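Local coordinates for protein ubiquitin-like-specific protease 2 (Saccharomyces cerevisiae, PDB 5LNB) that removes SUMO from modified proteins as a cysteine protease of the peptidase C48 family, the piece here containing its Ulp1-type catalytic domain, at residues F82-T85 / K86-N90; T233-V236 / W237-S240; R269-L272 / K273-L277; L277-I280 / S281-K284; E286-Y289 / E290-M293. One frame throughout, in Å; residues are numbered along the deposited sequence.

Contact 1: F82-T85 / K86-N90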
loop_
_atom_site.group_PDB
_atom_site.type_symbol
_atom_site.label_atom_id
_atom_site.label_comp_id
_atom_site.label_asym_id
_atom_site.label_seq_id
_atom_site.Cartn_x
_atom_site.Cartn_y
_atom_site.Cartn_z
ATOM N N PHE A 82 -1.074 -2.993 -9.487
ATOM C CA PHE A 82 -0.691 -3.384 -10.838
ATOM C C PHE A 82 0.595 -2.727 -11.318
ATOM O O PHE A 82 1.171 -3.213 -12.295
ATOM C CB PHE A 82 -1.828 -3.089 -11.815
ATOM C CG PHE A 82 -3.050 -3.920 -11.567
ATOM C CD1 PHE A 82 -4.048 -3.469 -10.717
ATOM C CD2 PHE A 82 -3.188 -5.169 -12.158
ATOM C CE1 PHE A 82 -5.173 -4.231 -10.482
ATOM C CE2 PHE A 82 -4.316 -5.939 -11.923
ATOM C CZ PHE A 82 -5.308 -5.469 -11.084
ATOM N N PHE A 83 1.083 -1.676 -10.647
ATOM C CA PHE A 83 2.337 -1.056 -11.065
ATOM C C PHE A 83 3.492 -2.057 -11.043
ATOM O O PHE A 83 4.180 -2.259 -12.055
ATOM C CB PHE A 83 2.657 0.154 -10.182
ATOM C CG PHE A 83 4.051 0.688 -10.376
ATOM C CD1 PHE A 83 4.356 1.486 -11.461
ATOM C CD2 PHE A 83 5.060 0.377 -9.478
ATOM C CE1 PHE A 83 5.641 1.983 -11.639
ATOM C CE2 PHE A 83 6.350 0.861 -9.657
ATOM C CZ PHE A 83 6.637 1.665 -10.736
ATOM N N TYR A 84 3.739 -2.687 -9.887
ATOM C CA TYR A 84 4.884 -3.591 -9.800
ATOM C C TYR A 84 4.754 -4.721 -10.803
ATOM O O TYR A 84 5.722 -5.077 -11.484
ATOM C CB TYR A 84 5.035 -4.148 -8.383
ATOM C CG TYR A 84 6.226 -5.062 -8.221
ATOM C CD1 TYR A 84 6.106 -6.434 -8.429
ATOM C CD2 TYR A 84 7.460 -4.562 -7.838
ATOM C CE1 TYR A 84 7.184 -7.281 -8.272
ATOM C CE2 TYR A 84 8.548 -5.394 -7.680
ATOM C CZ TYR A 84 8.409 -6.751 -7.897
ATOM O OH TYR A 84 9.488 -7.587 -7.748
ATOM N N THR A 85 3.556 -5.288 -10.923
ATOM C CA THR A 85 3.343 -6.354 -11.895
ATOM C C THR A 85 3.680 -5.891 -13.308
ATOM O O THR A 85 4.288 -6.631 -14.089
ATOM C CB THR A 85 1.899 -6.832 -11.806
ATOM O OG1 THR A 85 1.655 -7.320 -10.479
ATOM C CG2 THR A 85 1.622 -7.935 -12.835
ATOM N N LYS A 86 3.291 -4.663 -13.657
ATOM C CA LYS A 86 3.654 -4.141 -14.968
ATOM C C LYS A 86 5.162 -3.964 -15.067
ATOM O O LYS A 86 5.775 -4.342 -16.072
ATOM C CB LYS A 86 2.930 -2.819 -15.226
ATOM C CG LYS A 86 3.105 -2.253 -16.636
ATOM C CD LYS A 86 2.384 -3.106 -17.675
ATOM C CE LYS A 86 2.401 -2.441 -19.041
ATOM N NZ LYS A 86 2.178 -3.436 -20.113
ATOM N N LEU A 87 5.770 -3.430 -14.005
ATOM C CA LEU A 87 7.209 -3.187 -13.974
ATOM C C LEU A 87 8.009 -4.410 -14.416
ATOM O O LEU A 87 8.906 -4.302 -15.256
ATOM C CB LEU A 87 7.620 -2.754 -12.565
ATOM C CG LEU A 87 9.093 -2.425 -12.347
ATOM C CD1 LEU A 87 9.527 -1.293 -13.278
ATOM C CD2 LEU A 87 9.321 -2.049 -10.889
ATOM N N ILE A 88 7.695 -5.582 -13.857
ATOM C CA ILE A 88 8.457 -6.808 -14.096
ATOM C C ILE A 88 7.841 -7.664 -15.196
ATOM O O ILE A 88 8.268 -8.808 -15.389
ATOM C CB ILE A 88 8.594 -7.641 -12.809
ATOM C CG1 ILE A 88 7.224 -8.191 -12.389
ATOM C CG2 ILE A 88 9.195 -6.810 -11.690
ATOM C CD1 ILE A 88 7.283 -9.399 -11.458
ATOM N N SER A 89 6.820 -7.160 -15.897
ATOM C CA SER A 89 6.153 -7.992 -16.895
ATOM C C SER A 89 7.119 -8.426 -17.987
ATOM O O SER A 89 7.007 -9.541 -18.509
ATOM C CB SER A 89 4.970 -7.247 -17.507
ATOM O OG SER A 89 5.418 -6.164 -18.302
ATOM N N ASN A 90 8.069 -7.563 -18.335
ATOM C CA ASN A 90 9.090 -7.840 -19.341
ATOM C C ASN A 90 10.429 -7.379 -18.774
ATOM O O ASN A 90 10.753 -6.177 -18.837
ATOM C CB ASN A 90 8.752 -7.130 -20.647
ATOM C CG ASN A 90 9.822 -7.301 -21.704
ATOM O OD1 ASN A 90 10.980 -7.606 -21.404
ATOM N ND2 ASN A 90 9.442 -7.086 -22.959
#

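Contact 2: T233-V236 / W237-S240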
loop_
_atom_site.group_PDB
_atom_site.type_symbol
_atom_site.label_atom_id
_atom_site.label_comp_id
_atom_site.label_asym_id
_atom_site.label_seq_id
_atom_site.Cartn_x
_atom_site.Cartn_y
_atom_site.Cartn_z
ATOM N N THR A 233 6.619 5.495 12.997
ATOM C CA THR A 233 6.783 4.144 12.469
ATOM C C THR A 233 8.176 3.959 11.888
ATOM O O THR A 233 8.817 2.926 12.107
ATOM C CB THR A 233 5.719 3.848 11.415
ATOM O OG1 THR A 233 4.425 4.175 11.941
ATOM C CG2 THR A 233 5.762 2.367 11.013
ATOM N N ILE A 234 8.664 4.956 11.150
ATOM C CA ILE A 234 10.015 4.870 10.611
ATOM C C ILE A 234 11.026 4.689 11.740
ATOM O O ILE A 234 11.966 3.894 11.629
ATOM C CB ILE A 234 10.322 6.106 9.751
ATOM C CG1 ILE A 234 9.479 6.089 8.463
ATOM C CG2 ILE A 234 11.804 6.176 9.432
ATOM C CD1 ILE A 234 9.566 7.396 7.649
ATOM N N ASP A 235 10.829 5.398 12.854
ATOM C CA ASP A 235 11.758 5.284 13.972
ATOM C C ASP A 235 11.687 3.902 14.614
ATOM O O ASP A 235 12.719 3.332 14.984
ATOM C CB ASP A 235 11.487 6.386 14.997
ATOM C CG ASP A 235 12.132 7.710 14.611
ATOM O OD1 ASP A 235 13.228 7.675 14.012
ATOM O OD2 ASP A 235 11.547 8.784 14.894
ATOM N N VAL A 236 10.483 3.341 14.742
ATOM C CA VAL A 236 10.345 1.994 15.293
ATOM C C VAL A 236 11.146 0.998 14.465
ATOM O O VAL A 236 11.931 0.208 14.999
ATOM C CB VAL A 236 8.861 1.592 15.375
ATOM C CG1 VAL A 236 8.730 0.126 15.810
ATOM C CG2 VAL A 236 8.132 2.496 16.352
ATOM N N TRP A 237 10.939 1.005 13.147
ATOM C CA TRP A 237 11.701 0.129 12.266
ATOM C C TRP A 237 13.196 0.410 12.351
ATOM O O TRP A 237 14.001 -0.522 12.433
ATOM C CB TRP A 237 11.221 0.291 10.825
ATOM C CG TRP A 237 9.903 -0.336 10.567
ATOM C CD1 TRP A 237 9.329 -1.368 11.268
ATOM C CD2 TRP A 237 8.978 0.008 9.529
ATOM N NE1 TRP A 237 8.106 -1.678 10.726
ATOM C CE2 TRP A 237 7.867 -0.847 9.661
ATOM C CE3 TRP A 237 8.985 0.957 8.496
ATOM C CZ2 TRP A 237 6.777 -0.785 8.800
ATOM C CZ3 TRP A 237 7.907 1.018 7.647
ATOM C CH2 TRP A 237 6.814 0.151 7.801
ATOM N N LYS A 238 13.586 1.691 12.327
ATOM C CA LYS A 238 15.005 2.042 12.320
ATOM C C LYS A 238 15.741 1.419 13.494
ATOM O O LYS A 238 16.885 0.975 13.352
ATOM C CB LYS A 238 15.183 3.560 12.352
ATOM C CG LYS A 238 15.946 4.108 11.164
ATOM C CD LYS A 238 15.683 5.605 10.959
ATOM C CE LYS A 238 15.700 5.986 9.468
ATOM N NZ LYS A 238 15.477 7.448 9.251
ATOM N N ASN A 239 15.117 1.396 14.668
ATOM C CA ASN A 239 15.781 0.912 15.864
ATOM C C ASN A 239 15.426 -0.537 16.175
ATOM O O ASN A 239 15.564 -0.970 17.320
ATOM C CB ASN A 239 15.464 1.830 17.046
ATOM C CG ASN A 239 16.072 3.210 16.878
ATOM O OD1 ASN A 239 15.368 4.203 16.699
ATOM N ND2 ASN A 239 17.388 3.271 16.911
ATOM N N SER A 240 14.999 -1.302 15.171
ATOM C CA SER A 240 14.577 -2.677 15.422
ATOM C C SER A 240 15.746 -3.616 15.681
ATOM O O SER A 240 15.517 -4.790 15.977
ATOM C CB SER A 240 13.739 -3.192 14.246
ATOM O OG SER A 240 14.500 -3.181 13.050
#

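Contact 3: R269-L272 / K273-L277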
loop_
_atom_site.group_PDB
_atom_site.type_symbol
_atom_site.label_atom_id
_atom_site.label_comp_id
_atom_site.label_asym_id
_atom_site.label_seq_id
_atom_site.Cartn_x
_atom_site.Cartn_y
_atom_site.Cartn_z
ATOM N N ARG A 269 -14.578 -5.998 6.582
ATOM C CA ARG A 269 -15.914 -6.258 6.043
ATOM C C ARG A 269 -16.923 -5.274 6.605
ATOM O O ARG A 269 -17.738 -4.712 5.867
ATOM C CB ARG A 269 -16.371 -7.681 6.352
ATOM C CG ARG A 269 -15.702 -8.769 5.571
ATOM C CD ARG A 269 -16.607 -10.004 5.507
ATOM N NE ARG A 269 -17.348 -10.259 6.746
ATOM C CZ ARG A 269 -16.902 -10.998 7.760
ATOM N NH1 ARG A 269 -15.701 -11.550 7.701
ATOM N NH2 ARG A 269 -17.657 -11.182 8.835
ATOM N N HIS A 270 -16.885 -5.059 7.922
ATOM C CA HIS A 270 -17.791 -4.098 8.539
ATOM C C HIS A 270 -17.606 -2.704 7.952
ATOM O O HIS A 270 -18.583 -1.974 7.758
ATOM C CB HIS A 270 -17.587 -4.073 10.055
ATOM C CG HIS A 270 -18.631 -3.284 10.788
ATOM N ND1 HIS A 270 -18.357 -2.094 11.430
ATOM C CD2 HIS A 270 -19.956 -3.509 10.968
ATOM C CE1 HIS A 270 -19.464 -1.625 11.980
ATOM N NE2 HIS A 270 -20.448 -2.465 11.714
ATOM N N THR A 271 -16.363 -2.310 7.670
ATOM C CA THR A 271 -16.135 -0.988 7.094
ATOM C C THR A 271 -16.761 -0.880 5.708
ATOM O O THR A 271 -17.502 0.067 5.420
ATOM C CB THR A 271 -14.639 -0.685 7.023
ATOM O OG1 THR A 271 -14.086 -0.655 8.346
ATOM C CG2 THR A 271 -14.404 0.655 6.334
ATOM N N LEU A 272 -16.464 -1.843 4.833
ATOM C CA LEU A 272 -17.033 -1.827 3.491
ATOM C C LEU A 272 -18.553 -1.901 3.550
ATOM O O LEU A 272 -19.254 -1.071 2.957
ATOM C CB LEU A 272 -16.462 -2.987 2.677
ATOM C CG LEU A 272 -15.156 -2.717 1.948
ATOM C CD1 LEU A 272 -14.724 -3.954 1.165
ATOM C CD2 LEU A 272 -15.330 -1.512 1.013
ATOM N N LYS A 273 -19.078 -2.893 4.272
ATOM C CA LYS A 273 -20.519 -3.036 4.418
ATOM C C LYS A 273 -21.157 -1.715 4.828
ATOM O O LYS A 273 -22.189 -1.312 4.285
ATOM C CB LYS A 273 -20.828 -4.133 5.440
ATOM C CG LYS A 273 -22.302 -4.519 5.482
ATOM C CD LYS A 273 -22.763 -4.962 4.098
ATOM C CE LYS A 273 -24.269 -4.877 3.940
ATOM N NZ LYS A 273 -24.648 -5.125 2.525
ATOM N N LEU A 274 -20.540 -1.022 5.782
ATOM C CA LEU A 274 -21.070 0.257 6.242
ATOM C C LEU A 274 -21.025 1.302 5.130
ATOM O O LEU A 274 -22.005 2.023 4.902
ATOM C CB LEU A 274 -20.282 0.716 7.466
ATOM C CG LEU A 274 -20.725 1.929 8.282
ATOM C CD1 LEU A 274 -22.227 2.158 8.187
ATOM C CD2 LEU A 274 -20.300 1.708 9.734
ATOM N N LEU A 275 -19.892 1.397 4.422
ATOM C CA LEU A 275 -19.798 2.329 3.303
ATOM C C LEU A 275 -20.867 2.044 2.252
ATOM O O LEU A 275 -21.389 2.974 1.622
ATOM C CB LEU A 275 -18.405 2.270 2.671
ATOM C CG LEU A 275 -17.234 2.816 3.496
ATOM C CD1 LEU A 275 -15.928 2.696 2.722
ATOM C CD2 LEU A 275 -17.476 4.266 3.907
ATOM N N GLN A 276 -21.202 0.768 2.053
ATOM C CA GLN A 276 -22.231 0.412 1.085
ATOM C C GLN A 276 -23.601 0.873 1.560
ATOM O O GLN A 276 -24.392 1.420 0.781
ATOM C CB GLN A 276 -22.218 -1.095 0.855
ATOM C CG GLN A 276 -22.890 -1.549 -0.416
ATOM C CD GLN A 276 -23.931 -2.608 -0.156
ATOM O OE1 GLN A 276 -24.200 -2.950 0.994
ATOM N NE2 GLN A 276 -24.525 -3.135 -1.221
ATOM N N LEU A 277 -23.895 0.666 2.844
ATOM C CA LEU A 277 -25.191 1.061 3.375
ATOM C C LEU A 277 -25.404 2.562 3.241
ATOM O O LEU A 277 -26.501 3.014 2.893
ATOM C CB LEU A 277 -25.317 0.611 4.830
ATOM C CG LEU A 277 -25.479 -0.907 4.958
ATOM C CD1 LEU A 277 -25.447 -1.352 6.417
ATOM C CD2 LEU A 277 -26.787 -1.347 4.295
#

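Contact 4: L277-I280 / S281-K284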
loop_
_atom_site.group_PDB
_atom_site.type_symbol
_atom_site.label_atom_id
_atom_site.label_comp_id
_atom_site.label_asym_id
_atom_site.label_seq_id
_atom_site.Cartn_x
_atom_site.Cartn_y
_atom_site.Cartn_z
ATOM N N LEU A 277 -23.895 0.666 2.844
ATOM C CA LEU A 277 -25.191 1.061 3.375
ATOM C C LEU A 277 -25.404 2.562 3.241
ATOM O O LEU A 277 -26.501 3.014 2.893
ATOM C CB LEU A 277 -25.317 0.611 4.830
ATOM C CG LEU A 277 -25.479 -0.907 4.958
ATOM C CD1 LEU A 277 -25.447 -1.352 6.417
ATOM C CD2 LEU A 277 -26.787 -1.347 4.295
ATOM N N ASN A 278 -24.365 3.356 3.499
ATOM C CA ASN A 278 -24.508 4.793 3.296
ATOM C C ASN A 278 -24.720 5.119 1.821
ATOM O O ASN A 278 -25.548 5.971 1.482
ATOM C CB ASN A 278 -23.292 5.526 3.853
ATOM C CG ASN A 278 -23.122 5.308 5.342
ATOM O OD1 ASN A 278 -24.072 4.966 6.041
ATOM N ND2 ASN A 278 -21.906 5.506 5.833
ATOM N N TYR A 279 -23.990 4.441 0.932
ATOM C CA TYR A 279 -24.178 4.642 -0.503
ATOM C C TYR A 279 -25.615 4.342 -0.914
ATOM O O TYR A 279 -26.232 5.108 -1.665
ATOM C CB TYR A 279 -23.195 3.764 -1.274
ATOM C CG TYR A 279 -23.281 3.843 -2.782
ATOM C CD1 TYR A 279 -23.104 5.053 -3.453
ATOM C CD2 TYR A 279 -23.502 2.697 -3.542
ATOM C CE1 TYR A 279 -23.171 5.123 -4.842
ATOM C CE2 TYR A 279 -23.564 2.752 -4.925
ATOM C CZ TYR A 279 -23.395 3.965 -5.570
ATOM O OH TYR A 279 -23.461 4.020 -6.943
ATOM N N ILE A 280 -26.165 3.224 -0.437
ATOM C CA ILE A 280 -27.559 2.910 -0.729
ATOM C C ILE A 280 -28.468 4.031 -0.239
ATOM O O ILE A 280 -29.396 4.452 -0.942
ATOM C CB ILE A 280 -27.959 1.560 -0.109
ATOM C CG1 ILE A 280 -27.282 0.407 -0.851
ATOM C CG2 ILE A 280 -29.474 1.395 -0.134
ATOM C CD1 ILE A 280 -27.442 -0.929 -0.145
ATOM N N SER A 281 -28.235 4.512 0.985
ATOM C CA SER A 281 -29.039 5.627 1.473
ATOM C C SER A 281 -28.932 6.813 0.531
ATOM O O SER A 281 -29.944 7.430 0.179
ATOM C CB SER A 281 -28.615 6.027 2.879
ATOM O OG SER A 281 -28.962 5.016 3.800
ATOM N N TYR A 282 -27.715 7.133 0.093
ATOM C CA TYR A 282 -27.553 8.199 -0.883
ATOM C C TYR A 282 -28.374 7.916 -2.138
ATOM O O TYR A 282 -29.110 8.783 -2.615
ATOM C CB TYR A 282 -26.073 8.382 -1.226
ATOM C CG TYR A 282 -25.874 9.188 -2.483
ATOM C CD1 TYR A 282 -26.089 10.561 -2.492
ATOM C CD2 TYR A 282 -25.497 8.574 -3.672
ATOM C CE1 TYR A 282 -25.922 11.304 -3.645
ATOM C CE2 TYR A 282 -25.326 9.312 -4.837
ATOM C CZ TYR A 282 -25.540 10.678 -4.817
ATOM O OH TYR A 282 -25.376 11.426 -5.971
ATOM N N LEU A 283 -28.267 6.702 -2.686
ATOM C CA LEU A 283 -28.983 6.391 -3.922
ATOM C C LEU A 283 -30.486 6.528 -3.737
ATOM O O LEU A 283 -31.189 7.008 -4.635
ATOM C CB LEU A 283 -28.638 4.980 -4.408
ATOM C CG LEU A 283 -27.237 4.744 -4.983
ATOM C CD1 LEU A 283 -27.018 3.274 -5.332
ATOM C CD2 LEU A 283 -26.972 5.624 -6.187
ATOM N N LYS A 284 -31.001 6.106 -2.583
ATOM C CA LYS A 284 -32.437 6.204 -2.343
ATOM C C LYS A 284 -32.871 7.643 -2.104
ATOM O O LYS A 284 -33.986 8.022 -2.468
ATOM C CB LYS A 284 -32.832 5.320 -1.161
ATOM C CG LYS A 284 -32.795 3.829 -1.473
ATOM C CD LYS A 284 -33.047 2.995 -0.232
ATOM C CE LYS A 284 -33.546 1.611 -0.596
ATOM N NZ LYS A 284 -33.647 0.733 0.605
#

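Contact 5: E286-Y289 / E290-M293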
loop_
_atom_site.group_PDB
_atom_site.type_symbol
_atom_site.label_atom_id
_atom_site.label_comp_id
_atom_site.label_asym_id
_atom_site.label_seq_id
_atom_site.Cartn_x
_atom_site.Cartn_y
_atom_site.Cartn_z
ATOM N N GLU A 286 -31.506 10.296 -3.591
ATOM C CA GLU A 286 -31.486 10.914 -4.912
ATOM C C GLU A 286 -32.395 10.216 -5.920
ATOM O O GLU A 286 -32.378 10.581 -7.100
ATOM C CB GLU A 286 -30.054 10.944 -5.443
ATOM C CG GLU A 286 -29.112 11.731 -4.556
ATOM C CD GLU A 286 -29.572 13.166 -4.372
ATOM O OE1 GLU A 286 -29.834 13.841 -5.390
ATOM O OE2 GLU A 286 -29.688 13.610 -3.210
ATOM N N ASN A 287 -33.180 9.229 -5.489
ATOM C CA ASN A 287 -34.047 8.461 -6.383
ATOM C C ASN A 287 -33.263 7.843 -7.543
ATOM O O ASN A 287 -33.779 7.696 -8.655
ATOM C CB ASN A 287 -35.206 9.322 -6.891
ATOM C CG ASN A 287 -36.067 9.853 -5.757
ATOM O OD1 ASN A 287 -36.755 9.089 -5.077
ATOM N ND2 ASN A 287 -36.027 11.167 -5.543
ATOM N N LEU A 288 -32.013 7.465 -7.282
ATOM C CA LEU A 288 -31.180 6.748 -8.239
ATOM C C LEU A 288 -31.087 5.253 -7.952
ATOM O O LEU A 288 -30.482 4.520 -8.744
ATOM C CB LEU A 288 -29.760 7.330 -8.245
ATOM C CG LEU A 288 -29.604 8.805 -8.619
ATOM C CD1 LEU A 288 -28.181 9.256 -8.372
ATOM C CD2 LEU A 288 -29.989 9.022 -10.063
ATOM N N TYR A 289 -31.654 4.791 -6.836
ATOM C CA TYR A 289 -31.484 3.398 -6.436
ATOM C C TYR A 289 -32.053 2.441 -7.485
ATOM O O TYR A 289 -31.386 1.484 -7.889
ATOM C CB TYR A 289 -32.138 3.178 -5.071
ATOM C CG TYR A 289 -32.093 1.758 -4.577
ATOM C CD1 TYR A 289 -30.910 1.212 -4.089
ATOM C CD2 TYR A 289 -33.238 0.966 -4.579
ATOM C CE1 TYR A 289 -30.865 -0.082 -3.626
ATOM C CE2 TYR A 289 -33.207 -0.326 -4.113
ATOM C CZ TYR A 289 -32.016 -0.847 -3.640
ATOM O OH TYR A 289 -31.969 -2.138 -3.182
ATOM N N GLU A 290 -33.281 2.692 -7.951
ATOM C CA GLU A 290 -33.892 1.779 -8.913
ATOM C C GLU A 290 -33.096 1.710 -10.213
ATOM O O GLU A 290 -32.877 0.620 -10.754
ATOM C CB GLU A 290 -35.341 2.189 -9.185
ATOM C CG GLU A 290 -36.288 1.896 -8.024
ATOM C CD GLU A 290 -36.310 0.420 -7.639
ATOM O OE1 GLU A 290 -36.097 -0.429 -8.532
ATOM O OE2 GLU A 290 -36.536 0.108 -6.445
ATOM N N GLU A 291 -32.654 2.861 -10.733
ATOM C CA GLU A 291 -31.847 2.850 -11.949
ATOM C C GLU A 291 -30.592 1.995 -11.780
ATOM O O GLU A 291 -30.243 1.202 -12.664
ATOM C CB GLU A 291 -31.473 4.281 -12.350
ATOM C CG GLU A 291 -30.384 4.372 -13.423
ATOM C CD GLU A 291 -30.000 5.816 -13.799
ATOM O OE1 GLU A 291 -30.069 6.724 -12.945
ATOM O OE2 GLU A 291 -29.629 6.039 -14.965
ATOM N N VAL A 292 -29.899 2.137 -10.647
ATOM C CA VAL A 292 -28.639 1.423 -10.460
ATOM C C VAL A 292 -28.883 -0.079 -10.316
ATOM O O VAL A 292 -28.188 -0.894 -10.931
ATOM C CB VAL A 292 -27.877 2.004 -9.255
ATOM C CG1 VAL A 292 -26.840 1.016 -8.766
ATOM C CG2 VAL A 292 -27.214 3.329 -9.634
ATOM N N MET A 293 -29.883 -0.468 -9.527
ATOM C CA MET A 293 -30.226 -1.881 -9.407
ATOM C C MET A 293 -30.605 -2.487 -10.756
ATOM O O MET A 293 -30.235 -3.628 -11.056
ATOM C CB MET A 293 -31.361 -2.054 -8.401
ATOM C CG MET A 293 -30.968 -1.728 -6.974
ATOM S SD MET A 293 -29.720 -2.863 -6.339
ATOM C CE MET A 293 -30.649 -4.383 -6.158
HETATM O O HOH W 1 -33.960 5.212 -9.995
#

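Contact 1: F82-T85 / K86-N90
Ile88 lays its CG2 methyl over one face of the Tyr84 ring, 4.2 Å from the ring centroid and 24° off the normal, a CH-pi contact shifted toward the rim. With Ile88 CG1 between its backbone N and carbonyl carbon (chi1 68°), CG2 is left beside the N and over the ring. The other branch brings Ile88 CD1 to 3.8 Å from Tyr84 CE1. A looser apolar contact joins Leu87 CD2 to Phe83 CE2 at 4.3 Å. Among the polar interactions, the amides of Lys86, Leu87 and Ile88 donate to the carbonyls of Phe82, Phe83 and Tyr84. Where helix 82-87 ends, Lys86 O takes two donors from Ser89, N at 3.0 Å and OG at 2.9 Å, the hydroxyl on a carbonyl lone pair. With an alanine in place of Ile88, the Tyr84 ring would probably lose the two methyl contacts it has with this residue. Since Tyr84 OH bonds to Glu174 O of helix 172-190, carbon packing and a hydrogen bond together fix the ring.

Contact 2: T233-V236 / W237-S240
Trp237 has Thr233 CG2 over one face of its six-membered ring, 3.9 Å from the centroid and only 8° off the normal, good evidence for a CH-pi contact. The two side chains run side by side from successive turns and point the same way. Thr233 puts CG2 anti to its own backbone N and OG1 beside that N (chi1 -51°), which sends the methyl to the indole and leaves the hydroxyl to bond with Asn229 O and Tyr255 OH. The backbone bond from Trp237 N to Thr233 O joins the same two residues, 3.0 Å long and almost straight at 176°. Thr233 to Lys238 form the end of helix 230-238, a part of the Ulp1-family catalytic domain, and the indole reaches from it to meet the rings of Phe164 and Phe256; NE1 makes a weak hydrogen bond to Pro205 O. Ile234 lies alongside Lys238, its CG2 touching Lys238 CE at 3.9 Å, so that the aliphatic part of the lysine packs on the isoleucine. The Val236 side chain packs on Ile252 and Tyr255 of helix 245-255. At the helix end Trp237 O is gripped twice by Ser240, through N at 3.0 Å and through OG at 2.8 Å, the hydroxyl lying in the carbonyl plane.

Contact 3: R269-L272 / K273-L277
His270 and Leu274 lie side by side one helical turn apart and point the same way, with His270 CE1 and Leu274 CD2 meeting at 4.1 Å. The imidazole is brought there by having CG anti to the backbone N (chi1 -170°), which swings it along the helix toward the later turn. Leu274 uses the same first torsion, but its chi2 of 27° falls well short of a staggered value, so the ends of this side chain may be strained or less certain. One residue further on, Thr271 and Leu275 make a slighter contact, Thr271 CG2 to Leu275 CD1 measuring 4.4 Å, while the threonine hydroxyl bonds to Asn267 O. Lys273 bends at its second torsion (chi2 57°), which turns its amine forward to donate to Gln276 OE1 at 2.7 Å. That carboxamide is held at both ends, because Gln276 NE2 also bonds to Pro21 O. Four backbone bonds, from Lys273 N to Arg269 O at 2.8 Å through to Gln276 N to Leu272 O, also 2.8 Å, show an unbroken helix. Helix 264-285 packs here by Leu272 and Leu275, which touch Phe56 of helix 51-67 and Leu23 of strand 23-26; Arg269, bonded to Leu43 O, adds a cation-pi contact with Phe44.

Contact 4: L277-I280 / S281-K284
Leu277 O is gripped twice by Ser281: the amide N donates at 3.0 Å, and the hydroxyl OG adds a weak bond at 3.3 Å. The serine can do this because OG lies beside its own backbone N (chi1 -69°), which folds the hydroxyl back toward the preceding turn. The next three amides, of Tyr282, Leu283 and Lys284, continue the i to i+4 pattern, that from Leu283 N to Tyr279 O being 2.8 Å long. The main side-chain contact joins the same two residues, Tyr279 and Leu283. Leu283 CD1 sits over one face of the Tyr279 ring in a CH-pi contact, 3.9 Å from the centroid and 27° off the normal, displaced toward the rim; its closest approach to a single atom is 3.5 Å, to Tyr279 CE2. Tyr279 meets Tyr282 much more slightly, CD1 of the former lying 4.3 Å from CD2 of the latter. Ile280 and Lys284 lie side by side, Ile280 CG2 touching Lys284 CD at 3.9 Å, and the amine end of that extended lysine makes a cation-pi contact with Tyr289. Tyr279 also leans on Leu23 and Cys24 of strand 23-26, and Leu283 is buried against Pro21 and Val292. The arrangement is that of the closing turns of a long helix, with i to i+4 side-chain pairs along it and a following short helix, 289-294, packed against it.

Contact 5: E286-Y289 / E290-M293
Met293 meets the ring of Tyr289 in two ways at once: its CG lies over one face, 3.8 Å from the centroid and 18° off the normal, while SD stands obliquely at 4.6 Å from the same centroid, a Met-aromatic contact. Tyr289 offers that face because its CG is anti to the backbone N (chi1 177°), and bends in the methionine chain carry its sulfur on toward the hydroxyl end. Met293 N also donates to Tyr289 O at 3.0 Å. Glu290 also approaches the ring, its OE2 lying 3.9 Å from Tyr289 CD2 with the carboxylate nearly perpendicular to the ring plane. With an alanine in place of Tyr289, Met293 CG and SD would probably be left without the ring they rest on, and Lys284 without its cation-pi partner. A water bridges the start of the new helix, accepting from Glu291 N at 2.8 Å and donating to Asn287 O, also at 2.8 Å; the direct bond from Val292 N to Leu288 O, 3.1 Å, comes one residue later. Asn287 itself has a positive phi of 55°, as the C-prime residue of a Schellman motif that ends helix 264-285, in which Leu288 N pairs with Leu283 O and Asn287 N with Lys284 O.

Overall arrangement
Contacts 3, 4 and 5 follow one another along the C-terminal part of the chain. Contacts 3 and 4 share Leu277 on helix 264-285, their centres about 11 Å apart, and contact 5 lies about 9 Å from contact 4, centre to centre. Those last two touch: Lys284 CG packs 3.7 Å from Tyr289 CB, and Ile280 CG2 4.0 Å from Tyr289 CE1, so the start of helix 289-294 packs against the end of helix 264-285. Contacts 1 and 2 belong to the Ulp1-family catalytic domain, with centres about 29 Å apart and no touch. Contact 2 and contact 5, about 49 Å apart by centres, lie on opposite sides of the chain's centre.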